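DNA polymerase sliding clamp (Archaeoglobus fulgidus, PDB 1RWZ) forms a homotrimeric ring around DNA and probably serves as a moving platform that tethers the polymerase and other proteins during replication. Local coordinates at residues 29-34 against 62-67; 83-88 against 99-104; 123-128 against 217-222; 207-212 against 225-230. One frame throughout, in Å; residues are numbered along the deposited sequence.

Contact 1: 29-34 against 62-67; sequences FLEKGL and DEEKTI
Glu64 sends its carboxylate across the Leu30–Gly33 turn because CG stands opposite its own carbonyl carbon (chi1 -59°) and the chain then runs on extended. Lys32 meets it by bending at chi2, chi3 and chi4, which curls NZ back toward the same group. OE2 of Glu64 accepts a hydrogen bond from the backbone N of Glu31 at 2.9 Å. This bond is almost straight, 176° at the hydrogen, and enters on the anti side of the carboxylate, a little out of its plane. NZ of Lys32 lies 3.4 Å from that same OE2, a salt bridge whose hydrogen bond is weak. The turn is type I, closed by two backbone bonds between Leu30 and Gly33. Glu31 OE1 lies 5.2 Å from Glu64 OE2, like charges that Lys32 probably helps to offset at the Glu64 end; a water 2.6 Å from both Glu31 OE1 and Asp62 O probably bridges them. Next to the turn, Phe29 and Lys65 form an antiparallel hydrogen-bonded pair, with Phe29 N to Lys65 O at 2.7 Å and Lys65 N to Phe29 O at 3.0 Å. On the buried side, Ile67 CD1 touches the edge of the Phe29 ring at CE1, 3.7 Å away. Strand 65-70, outermost within this chain in the nine-stranded sheet, flanks the beta hairpin of strands 24-30 and 33-39; Phe29 also packs on Ile2 of strand 2-7 and Tyr59 of strand 58-61.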
# COMPACT_ATOMS: atom_id res chain seq x y z
N PHE A 29 13.14 -7.57 -33.62
CA PHE A 29 12.21 -6.64 -34.23
C PHE A 29 12.01 -7.18 -35.63
O PHE A 29 12.85 -6.99 -36.52
CB PHE A 29 12.77 -5.22 -34.26
CG PHE A 29 12.73 -4.53 -32.93
CD1 PHE A 29 13.75 -4.74 -32.00
CD2 PHE A 29 11.66 -3.72 -32.59
CE1 PHE A 29 13.69 -4.14 -30.74
CE2 PHE A 29 11.60 -3.11 -31.34
CZ PHE A 29 12.61 -3.32 -30.41
N LEU A 30 10.91 -7.90 -35.82
CA LEU A 30 10.59 -8.51 -37.10
C LEU A 30 9.58 -7.68 -37.88
O LEU A 30 8.94 -6.79 -37.33
CB LEU A 30 10.02 -9.91 -36.87
CG LEU A 30 10.81 -10.80 -35.90
CD1 LEU A 30 10.05 -12.10 -35.68
CD2 LEU A 30 12.20 -11.07 -36.45
N GLU A 31 9.42 -7.98 -39.16
CA GLU A 31 8.47 -7.24 -39.98
C GLU A 31 7.07 -7.35 -39.38
O GLU A 31 6.30 -6.39 -39.42
CB GLU A 31 8.47 -7.77 -41.41
CG GLU A 31 9.76 -7.47 -42.18
CD GLU A 31 9.97 -5.98 -42.42
OE1 GLU A 31 11.07 -5.61 -42.90
OE2 GLU A 31 9.05 -5.17 -42.14
N LYS A 32 6.76 -8.52 -38.82
CA LYS A 32 5.44 -8.76 -38.24
C LYS A 32 5.26 -8.22 -36.82
O LYS A 32 4.14 -8.15 -36.32
CB LYS A 32 5.15 -10.27 -38.25
CG LYS A 32 5.97 -11.08 -37.25
CD LYS A 32 6.55 -12.36 -37.86
CE LYS A 32 7.91 -12.12 -38.52
NZ LYS A 32 7.91 -11.11 -39.62
N GLY A 33 6.36 -7.84 -36.18
CA GLY A 33 6.28 -7.31 -34.83
C GLY A 33 7.44 -7.72 -33.95
O GLY A 33 8.45 -8.25 -34.43
N LEU A 34 7.31 -7.48 -32.64
CA LEU A 34 8.36 -7.82 -31.69
C LEU A 34 8.21 -9.24 -31.16
O LEU A 34 7.11 -9.70 -30.87
CB LEU A 34 8.34 -6.82 -30.53
CG LEU A 34 9.36 -6.95 -29.40
CD1 LEU A 34 9.53 -5.60 -28.71
CD2 LEU A 34 8.93 -8.01 -28.40
N ASP A 62 13.77 -0.72 -40.50
CA ASP A 62 14.35 -0.82 -41.83
C ASP A 62 14.43 -2.31 -42.13
O ASP A 62 13.59 -2.84 -42.87
CB ASP A 62 15.74 -0.19 -41.84
CG ASP A 62 15.68 1.33 -41.85
OD1 ASP A 62 16.69 1.97 -41.49
OD2 ASP A 62 14.62 1.88 -42.21
N GLU A 63 15.41 -2.99 -41.56
CA GLU A 63 15.55 -4.42 -41.75
C GLU A 63 15.23 -5.09 -40.42
O GLU A 63 15.25 -4.43 -39.38
CB GLU A 63 16.98 -4.78 -42.18
CG GLU A 63 18.04 -4.58 -41.11
CD GLU A 63 18.41 -3.12 -40.89
OE1 GLU A 63 19.20 -2.84 -39.96
OE2 GLU A 63 17.92 -2.26 -41.64
N GLU A 64 14.93 -6.38 -40.44
CA GLU A 64 14.63 -7.09 -39.20
C GLU A 64 15.93 -7.08 -38.40
O GLU A 64 17.00 -7.36 -38.95
CB GLU A 64 14.18 -8.52 -39.49
CG GLU A 64 12.93 -8.60 -40.36
CD GLU A 64 12.32 -9.98 -40.35
OE1 GLU A 64 13.08 -10.97 -40.45
OE2 GLU A 64 11.07 -10.09 -40.26
N LYS A 65 15.83 -6.76 -37.12
CA LYS A 65 17.03 -6.70 -36.29
C LYS A 65 16.85 -7.35 -34.93
O LYS A 65 15.77 -7.33 -34.35
CB LYS A 65 17.44 -5.24 -36.10
CG LYS A 65 18.71 -5.05 -35.28
CD LYS A 65 18.92 -3.59 -34.90
CE LYS A 65 19.07 -2.71 -36.12
NZ LYS A 65 19.19 -1.27 -35.75
N THR A 66 17.94 -7.92 -34.43
CA THR A 66 17.94 -8.56 -33.12
C THR A 66 18.90 -7.78 -32.23
O THR A 66 20.02 -7.48 -32.64
CB THR A 66 18.45 -10.01 -33.21
OG1 THR A 66 17.60 -10.77 -34.08
CG2 THR A 66 18.44 -10.66 -31.82
N ILE A 67 18.45 -7.43 -31.03
CA ILE A 67 19.30 -6.70 -30.10
C ILE A 67 19.37 -7.46 -28.78
O ILE A 67 18.48 -8.25 -28.46
CB ILE A 67 18.78 -5.26 -29.82
CG1 ILE A 67 17.35 -5.32 -29.26
CG2 ILE A 67 18.83 -4.44 -31.10
CD1 ILE A 67 16.82 -3.97 -28.80
O HOH W 1 11.00 -3.02 -43.29

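Contact 2: 83-88 against 99-104; sequences TKDLVE and VKFGSV
These segments meet at the open end of the beta hairpin of strands 86-91 and 96-101, where Glu88 and Lys100 form an antiparallel hydrogen-bonded pair. Glu88 N gives to Lys100 O and Lys100 N returns a bond to Glu88 O, each at 2.8 Å with the donor in the carbonyl plane of its acceptor. The two side chains of the pair run side by side in the same direction. Glu88 stretches out with CG opposite its backbone N (chi1 179°), while Lys100 bends at chi3, leaving NZ 3.4 Å from Glu88 OE1 in a salt bridge that a water also spans. On the buried face, Val87 CG1 meets Val99 CG1 at 3.6 Å, and Val87 CG2 lies beside CB of Phe101. Past this point the strands part. Two waters take over, both donating to Leu86 O at 2.9 Å; one accepts a bond from Gly102 N at 2.8 Å, the other only a weak one. Gly102 belongs to the type II' turn from Phe101 to Val104, and Val104 pairs antiparallel with a strand of a neighbouring subunit, so the sheet continues across the interface. The chemistry is thus divided between two faces, valine contacts on one and an ion pair on the other. Because Glu88 OE2 also lies close to Asp3 OD1, the positive charge of Lys100 probably helps to offset two crowded carboxylates.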
# COMPACT_ATOMS: atom_id res chain seq x y z
N THR A 83 1.91 3.98 -16.85
CA THR A 83 1.17 3.11 -17.75
C THR A 83 0.49 3.94 -18.83
O THR A 83 0.21 3.45 -19.93
CB THR A 83 0.09 2.30 -17.00
OG1 THR A 83 -0.81 3.19 -16.33
CG2 THR A 83 0.74 1.36 -15.99
N LYS A 84 0.24 5.22 -18.52
CA LYS A 84 -0.41 6.13 -19.46
C LYS A 84 0.55 6.95 -20.32
O LYS A 84 0.12 7.76 -21.14
CB LYS A 84 -1.37 7.05 -18.70
CG LYS A 84 -2.58 6.33 -18.15
CD LYS A 84 -3.56 7.30 -17.49
CE LYS A 84 -4.85 6.60 -17.10
NZ LYS A 84 -5.83 7.55 -16.50
N ASP A 85 1.84 6.76 -20.12
CA ASP A 85 2.85 7.46 -20.91
C ASP A 85 2.97 6.73 -22.24
O ASP A 85 2.67 5.53 -22.32
CB ASP A 85 4.22 7.39 -20.23
CG ASP A 85 4.38 8.39 -19.11
OD1 ASP A 85 5.27 8.16 -18.25
OD2 ASP A 85 3.65 9.40 -19.08
N LEU A 86 3.36 7.44 -23.29
CA LEU A 86 3.61 6.79 -24.57
C LEU A 86 5.13 6.69 -24.56
O LEU A 86 5.81 7.64 -24.18
CB LEU A 86 3.17 7.64 -25.76
CG LEU A 86 1.74 7.47 -26.28
CD1 LEU A 86 1.61 8.18 -27.62
CD2 LEU A 86 1.41 6.00 -26.44
N VAL A 87 5.66 5.54 -24.95
CA VAL A 87 7.10 5.35 -24.95
C VAL A 87 7.64 5.07 -26.34
O VAL A 87 7.07 4.26 -27.07
CB VAL A 87 7.51 4.18 -24.03
CG1 VAL A 87 9.03 4.14 -23.88
CG2 VAL A 87 6.82 4.30 -22.69
N GLU A 88 8.73 5.73 -26.70
CA GLU A 88 9.35 5.52 -28.00
C GLU A 88 10.68 4.80 -27.79
O GLU A 88 11.46 5.16 -26.91
CB GLU A 88 9.58 6.86 -28.71
CG GLU A 88 10.26 6.74 -30.08
CD GLU A 88 10.30 8.05 -30.84
OE1 GLU A 88 10.29 9.12 -30.19
OE2 GLU A 88 10.35 8.03 -32.09
N VAL A 99 15.24 5.22 -24.97
CA VAL A 99 13.89 5.02 -24.45
C VAL A 99 13.38 6.41 -24.10
O VAL A 99 13.89 7.05 -23.18
CB VAL A 99 13.89 4.14 -23.19
CG1 VAL A 99 12.47 3.93 -22.70
CG2 VAL A 99 14.56 2.81 -23.49
N LYS A 100 12.37 6.88 -24.83
CA LYS A 100 11.84 8.21 -24.59
C LYS A 100 10.38 8.20 -24.14
O LYS A 100 9.55 7.51 -24.71
CB LYS A 100 11.96 9.06 -25.85
CG LYS A 100 13.37 9.16 -26.40
CD LYS A 100 13.51 10.33 -27.36
CE LYS A 100 12.58 10.21 -28.53
NZ LYS A 100 12.62 11.43 -29.39
N PHE A 101 10.10 8.98 -23.10
CA PHE A 101 8.76 9.10 -22.56
C PHE A 101 8.69 10.41 -21.79
O PHE A 101 9.66 10.80 -21.13
CB PHE A 101 8.43 7.90 -21.66
CG PHE A 101 9.37 7.72 -20.51
CD1 PHE A 101 9.08 8.29 -19.27
CD2 PHE A 101 10.55 7.00 -20.65
CE1 PHE A 101 9.95 8.13 -18.19
CE2 PHE A 101 11.43 6.84 -19.58
CZ PHE A 101 11.13 7.41 -18.35
N GLY A 102 7.56 11.10 -21.88
CA GLY A 102 7.44 12.37 -21.18
C GLY A 102 8.55 13.27 -21.70
O GLY A 102 8.77 13.36 -22.90
N SER A 103 9.26 13.94 -20.79
CA SER A 103 10.35 14.83 -21.18
C SER A 103 11.69 14.16 -20.92
O SER A 103 12.72 14.83 -20.84
CB SER A 103 10.28 16.14 -20.39
OG SER A 103 9.09 16.85 -20.69
N VAL A 104 11.68 12.84 -20.82
CA VAL A 104 12.88 12.08 -20.53
C VAL A 104 13.38 11.19 -21.67
O VAL A 104 12.59 10.60 -22.41
CB VAL A 104 12.65 11.19 -19.29
CG1 VAL A 104 13.80 10.22 -19.10
CG2 VAL A 104 12.48 12.07 -18.06
O HOH W 2 5.10 9.99 -22.63
O HOH W 3 5.89 10.53 -24.74
O HOH W 4 12.32 10.92 -31.82

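Contact 3: 123-128 against 217-222; sequences PELELP and TNYPVR
Leu127 and Tyr219 make the tight part of this contact, with CD2 of the leucine 3.5 Å from CD1 of the tyrosine at an oblique approach to the ring. Leu127 CG lies opposite its carbonyl carbon (chi1 -55°), from where the other methyl, CD1, reaches Pro220 O at 3.7 Å. Leu125 completes the apolar patch with both branches: CD2 meets Pro220 CD at 4.0 Å, whereas CD1 lies 3.8 Å from Arg222 CG, Leu125 and Arg222 running antiparallel alongside one another. The backbones stay well apart, with no CA pair nearer than 8.1 Å, and no direct hydrogen bond crosses. Polar linkage on the looser side relies on water: one molecule donates to Leu125 O at 3.1 Å and accepts a bond from Arg222 NH1 at 2.8 Å, in the guanidinium plane. NE of Arg222 is committed elsewhere, in a salt bridge to Glu235. In other PCNAs the linker between the domains borders the hydrophobic pocket that receives partner peptides, and this patch probably belongs to that surface. Segment 123-128, the loop ahead of strand 129-134, lies across the start of strand 221-227; Leu125 and Pro220 share Ile237 of strand 232-238, and Leu127 touches His214 of strand 210-215.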
# COMPACT_ATOMS: atom_id res chain seq x y z
N PRO A 123 9.14 -25.64 -28.23
CA PRO A 123 8.72 -27.05 -28.26
C PRO A 123 7.41 -27.25 -29.02
O PRO A 123 6.46 -26.50 -28.82
CB PRO A 123 8.60 -27.40 -26.78
CG PRO A 123 8.17 -26.10 -26.17
CD PRO A 123 9.08 -25.10 -26.86
N GLU A 124 7.36 -28.25 -29.89
CA GLU A 124 6.15 -28.54 -30.66
C GLU A 124 5.27 -29.47 -29.84
O GLU A 124 5.07 -30.63 -30.20
CB GLU A 124 6.50 -29.19 -32.00
CG GLU A 124 7.23 -28.27 -32.96
CD GLU A 124 7.46 -28.92 -34.32
OE1 GLU A 124 8.14 -29.97 -34.37
OE2 GLU A 124 6.97 -28.37 -35.33
N LEU A 125 4.75 -28.94 -28.74
CA LEU A 125 3.89 -29.70 -27.84
C LEU A 125 2.55 -30.07 -28.45
O LEU A 125 1.84 -29.23 -29.00
CB LEU A 125 3.67 -28.89 -26.56
CG LEU A 125 4.93 -28.69 -25.71
CD1 LEU A 125 4.67 -27.67 -24.61
CD2 LEU A 125 5.36 -30.03 -25.13
N GLU A 126 2.21 -31.35 -28.36
CA GLU A 126 0.95 -31.87 -28.88
C GLU A 126 0.07 -32.10 -27.65
O GLU A 126 0.24 -33.09 -26.95
CB GLU A 126 1.19 -33.19 -29.61
CG GLU A 126 -0.05 -33.78 -30.27
CD GLU A 126 -0.45 -33.02 -31.52
OE1 GLU A 126 -1.50 -33.36 -32.10
OE2 GLU A 126 0.28 -32.09 -31.92
N LEU A 127 -0.86 -31.18 -27.39
CA LEU A 127 -1.73 -31.29 -26.23
C LEU A 127 -3.22 -31.41 -26.56
O LEU A 127 -3.76 -30.63 -27.34
CB LEU A 127 -1.49 -30.11 -25.29
CG LEU A 127 -0.01 -29.97 -24.89
CD1 LEU A 127 0.16 -28.82 -23.92
CD2 LEU A 127 0.47 -31.27 -24.26
N PRO A 128 -3.90 -32.40 -25.95
CA PRO A 128 -5.32 -32.69 -26.13
C PRO A 128 -6.35 -31.76 -25.51
O PRO A 128 -7.47 -31.66 -26.01
CB PRO A 128 -5.44 -34.11 -25.59
CG PRO A 128 -4.49 -34.09 -24.45
CD PRO A 128 -3.28 -33.38 -25.04
N THR A 217 -0.90 -34.83 -20.44
CA THR A 217 -0.67 -35.66 -19.26
C THR A 217 0.83 -35.92 -19.11
O THR A 217 1.44 -36.53 -19.99
CB THR A 217 -1.44 -37.00 -19.38
OG1 THR A 217 -2.85 -36.73 -19.35
CG2 THR A 217 -1.09 -37.94 -18.24
N ASN A 218 1.39 -35.42 -18.01
CA ASN A 218 2.82 -35.52 -17.72
C ASN A 218 3.63 -34.79 -18.79
O ASN A 218 4.73 -35.20 -19.15
CB ASN A 218 3.25 -36.99 -17.61
CG ASN A 218 2.60 -37.69 -16.43
OD1 ASN A 218 2.61 -37.18 -15.31
ND2 ASN A 218 2.03 -38.87 -16.69
N TYR A 219 3.05 -33.69 -19.26
CA TYR A 219 3.63 -32.84 -20.30
C TYR A 219 3.67 -31.41 -19.77
O TYR A 219 2.89 -31.05 -18.89
CB TYR A 219 2.73 -32.84 -21.53
CG TYR A 219 3.19 -33.65 -22.71
CD1 TYR A 219 2.26 -34.19 -23.60
CD2 TYR A 219 4.54 -33.85 -22.98
CE1 TYR A 219 2.66 -34.90 -24.73
CE2 TYR A 219 4.96 -34.56 -24.10
CZ TYR A 219 4.01 -35.09 -24.97
OH TYR A 219 4.41 -35.81 -26.07
N PRO A 220 4.58 -30.58 -20.31
CA PRO A 220 4.63 -29.19 -19.84
C PRO A 220 3.30 -28.53 -20.20
O PRO A 220 2.67 -28.90 -21.19
CB PRO A 220 5.77 -28.59 -20.65
CG PRO A 220 6.67 -29.77 -20.93
CD PRO A 220 5.67 -30.86 -21.26
N VAL A 221 2.86 -27.57 -19.39
CA VAL A 221 1.61 -26.89 -19.69
C VAL A 221 1.95 -25.58 -20.41
O VAL A 221 2.98 -24.97 -20.14
CB VAL A 221 0.80 -26.59 -18.39
CG1 VAL A 221 1.63 -25.72 -17.44
CG2 VAL A 221 -0.52 -25.91 -18.74
N ARG A 222 1.09 -25.18 -21.35
CA ARG A 222 1.28 -23.92 -22.07
C ARG A 222 0.20 -22.97 -21.54
O ARG A 222 -0.98 -23.31 -21.56
CB ARG A 222 1.07 -24.09 -23.58
CG ARG A 222 2.12 -24.92 -24.32
CD ARG A 222 1.75 -25.00 -25.80
NE ARG A 222 1.67 -23.67 -26.41
CZ ARG A 222 0.94 -23.37 -27.48
NH1 ARG A 222 0.21 -24.30 -28.09
NH2 ARG A 222 0.93 -22.12 -27.95
O HOH W 5 0.09 -27.04 -27.75

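Contact 4: 207-212 against 225-230; sequences SGDLLT and FELVGG
Asp209 faces Leu227 just outside the paired part of the beta hairpin of strands 210-215 and 221-227, in the long antiparallel sheet. Its carboxylate carbon CG lies 3.6 Å from Leu227 CD2, the two side chains crossing at about a right angle. OD1 of Asp209 accepts from three waters. The first, 2.8 Å from OD1, also donates to Glu226 O and accepts a weak bond from Gly230 N; the second, 2.9 Å from OD1, accepts a bond from Val228 N; the third accepts one from Gly229 N. Since OD2 takes the N-H of Gly206, the carboxylate is gripped from both oxygens, and water bridges take the place of direct bonds across the segments where Val228 and the glycines after it turn at positive phi. Leu210 begins the strand proper and pairs with Glu226 unevenly: Glu226 N to Leu210 O is a sound 2.9 Å bond, but Leu210 N to Glu226 O is long and weak at 3.4 Å. Their side chains run alongside each other on the same face. Leu211 follows as the non-hydrogen-bonded partner of Phe225. Its chi1 of 167° and chi2 of 62° carry CD1 over the aromatic face, 3.8 Å from the ring centroid and only 5° off the normal, a well-centred CH-pi contact. Helix 135-146 packs against both residues through Ala135. At the end of the segment, a water near Thr212 OG1 donates to Glu226 OE2 at 2.7 Å.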
# COMPACT_ATOMS: atom_id res chain seq x y z
N SER A 207 -7.79 -9.52 -14.04
CA SER A 207 -9.15 -9.68 -14.54
C SER A 207 -9.24 -8.97 -15.87
O SER A 207 -8.68 -7.88 -16.03
CB SER A 207 -10.16 -9.07 -13.56
OG SER A 207 -10.13 -9.75 -12.32
N GLY A 208 -9.91 -9.58 -16.84
CA GLY A 208 -10.04 -8.94 -18.13
C GLY A 208 -9.05 -9.43 -19.17
O GLY A 208 -9.24 -9.21 -20.37
N ASP A 209 -7.98 -10.09 -18.72
CA ASP A 209 -6.99 -10.63 -19.65
C ASP A 209 -7.41 -12.06 -19.98
O ASP A 209 -7.95 -12.76 -19.14
CB ASP A 209 -5.59 -10.64 -19.01
CG ASP A 209 -5.04 -9.24 -18.79
OD1 ASP A 209 -5.18 -8.40 -19.70
OD2 ASP A 209 -4.45 -8.99 -17.71
N LEU A 210 -7.18 -12.48 -21.22
CA LEU A 210 -7.57 -13.82 -21.63
C LEU A 210 -6.43 -14.81 -21.38
O LEU A 210 -5.26 -14.48 -21.54
CB LEU A 210 -7.93 -13.85 -23.12
CG LEU A 210 -8.69 -15.09 -23.61
CD1 LEU A 210 -10.11 -15.06 -23.05
CD2 LEU A 210 -8.72 -15.11 -25.14
N LEU A 211 -6.80 -16.02 -20.97
CA LEU A 211 -5.81 -17.07 -20.74
C LEU A 211 -6.27 -18.32 -21.46
O LEU A 211 -7.41 -18.75 -21.29
CB LEU A 211 -5.65 -17.38 -19.25
CG LEU A 211 -4.87 -18.67 -18.94
CD1 LEU A 211 -3.43 -18.56 -19.47
CD2 LEU A 211 -4.88 -18.91 -17.46
N THR A 212 -5.39 -18.89 -22.27
CA THR A 212 -5.69 -20.12 -22.98
C THR A 212 -4.69 -21.13 -22.45
O THR A 212 -3.48 -20.92 -22.53
CB THR A 212 -5.48 -19.98 -24.50
OG1 THR A 212 -6.40 -19.00 -25.01
CG2 THR A 212 -5.73 -21.33 -25.20
N PHE A 225 -1.22 -16.11 -22.25
CA PHE A 225 -1.90 -14.93 -21.74
C PHE A 225 -1.95 -13.86 -22.84
O PHE A 225 -0.98 -13.66 -23.57
CB PHE A 225 -1.16 -14.31 -20.55
CG PHE A 225 -1.14 -15.18 -19.32
CD1 PHE A 225 -0.13 -16.12 -19.14
CD2 PHE A 225 -2.09 -15.01 -18.32
CE1 PHE A 225 -0.08 -16.89 -17.97
CE2 PHE A 225 -2.05 -15.77 -17.16
CZ PHE A 225 -1.04 -16.72 -16.98
N GLU A 226 -3.09 -13.17 -22.95
CA GLU A 226 -3.24 -12.07 -23.89
C GLU A 226 -3.42 -10.89 -22.95
O GLU A 226 -4.43 -10.80 -22.24
CB GLU A 226 -4.43 -12.31 -24.81
CG GLU A 226 -4.18 -13.51 -25.72
CD GLU A 226 -5.29 -13.78 -26.71
OE1 GLU A 226 -5.39 -13.04 -27.71
OE2 GLU A 226 -6.05 -14.73 -26.48
N LEU A 227 -2.43 -10.01 -22.94
CA LEU A 227 -2.40 -8.88 -22.01
C LEU A 227 -2.44 -7.48 -22.61
O LEU A 227 -2.25 -7.30 -23.81
CB LEU A 227 -1.12 -8.99 -21.17
CG LEU A 227 -0.81 -10.36 -20.58
CD1 LEU A 227 0.58 -10.35 -19.93
CD2 LEU A 227 -1.87 -10.72 -19.56
N VAL A 228 -2.65 -6.50 -21.73
CA VAL A 228 -2.69 -5.09 -22.10
C VAL A 228 -3.69 -4.81 -23.22
O VAL A 228 -3.33 -4.36 -24.30
CB VAL A 228 -1.29 -4.60 -22.53
CG1 VAL A 228 -1.26 -3.07 -22.60
CG2 VAL A 228 -0.24 -5.09 -21.52
N GLY A 229 -4.96 -5.07 -22.93
CA GLY A 229 -5.99 -4.84 -23.93
C GLY A 229 -5.82 -5.76 -25.13
O GLY A 229 -6.23 -5.44 -26.24
N GLY A 230 -5.21 -6.92 -24.90
CA GLY A 230 -5.00 -7.87 -25.98
C GLY A 230 -3.90 -7.46 -26.94
O GLY A 230 -3.81 -7.99 -28.05
O HOH W 6 -5.88 -8.35 -22.42
O HOH W 7 -2.91 -6.74 -18.89
O HOH W 8 -5.56 -5.69 -20.16
O HOH W 9 -5.24 -16.60 -24.72

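In the fold
From the N terminus, contact 1 comes first, bringing residues 62-67 back to strand 24-30 after the intervening strands and closing one edge, within this chain, of the nine-stranded sheet. Contact 2 then closes the short hairpin 86-91/96-101 in the separate five-stranded sheet, about 21 Å from contact 1 between centres. These two are in series, and both lie in the N-terminal domain. Contacts 3 and 4 belong to the C-terminal domain and cross: 123-128 and 207-212 open before 217-222 and 225-230 close. Contact 3 spans 88 residues to hold the loop before strand 129-134; contact 4 closes a hairpin. They share strand 221-227, and contacts 1, 3 and 4 all reach the nine-stranded sheet that joins both domains.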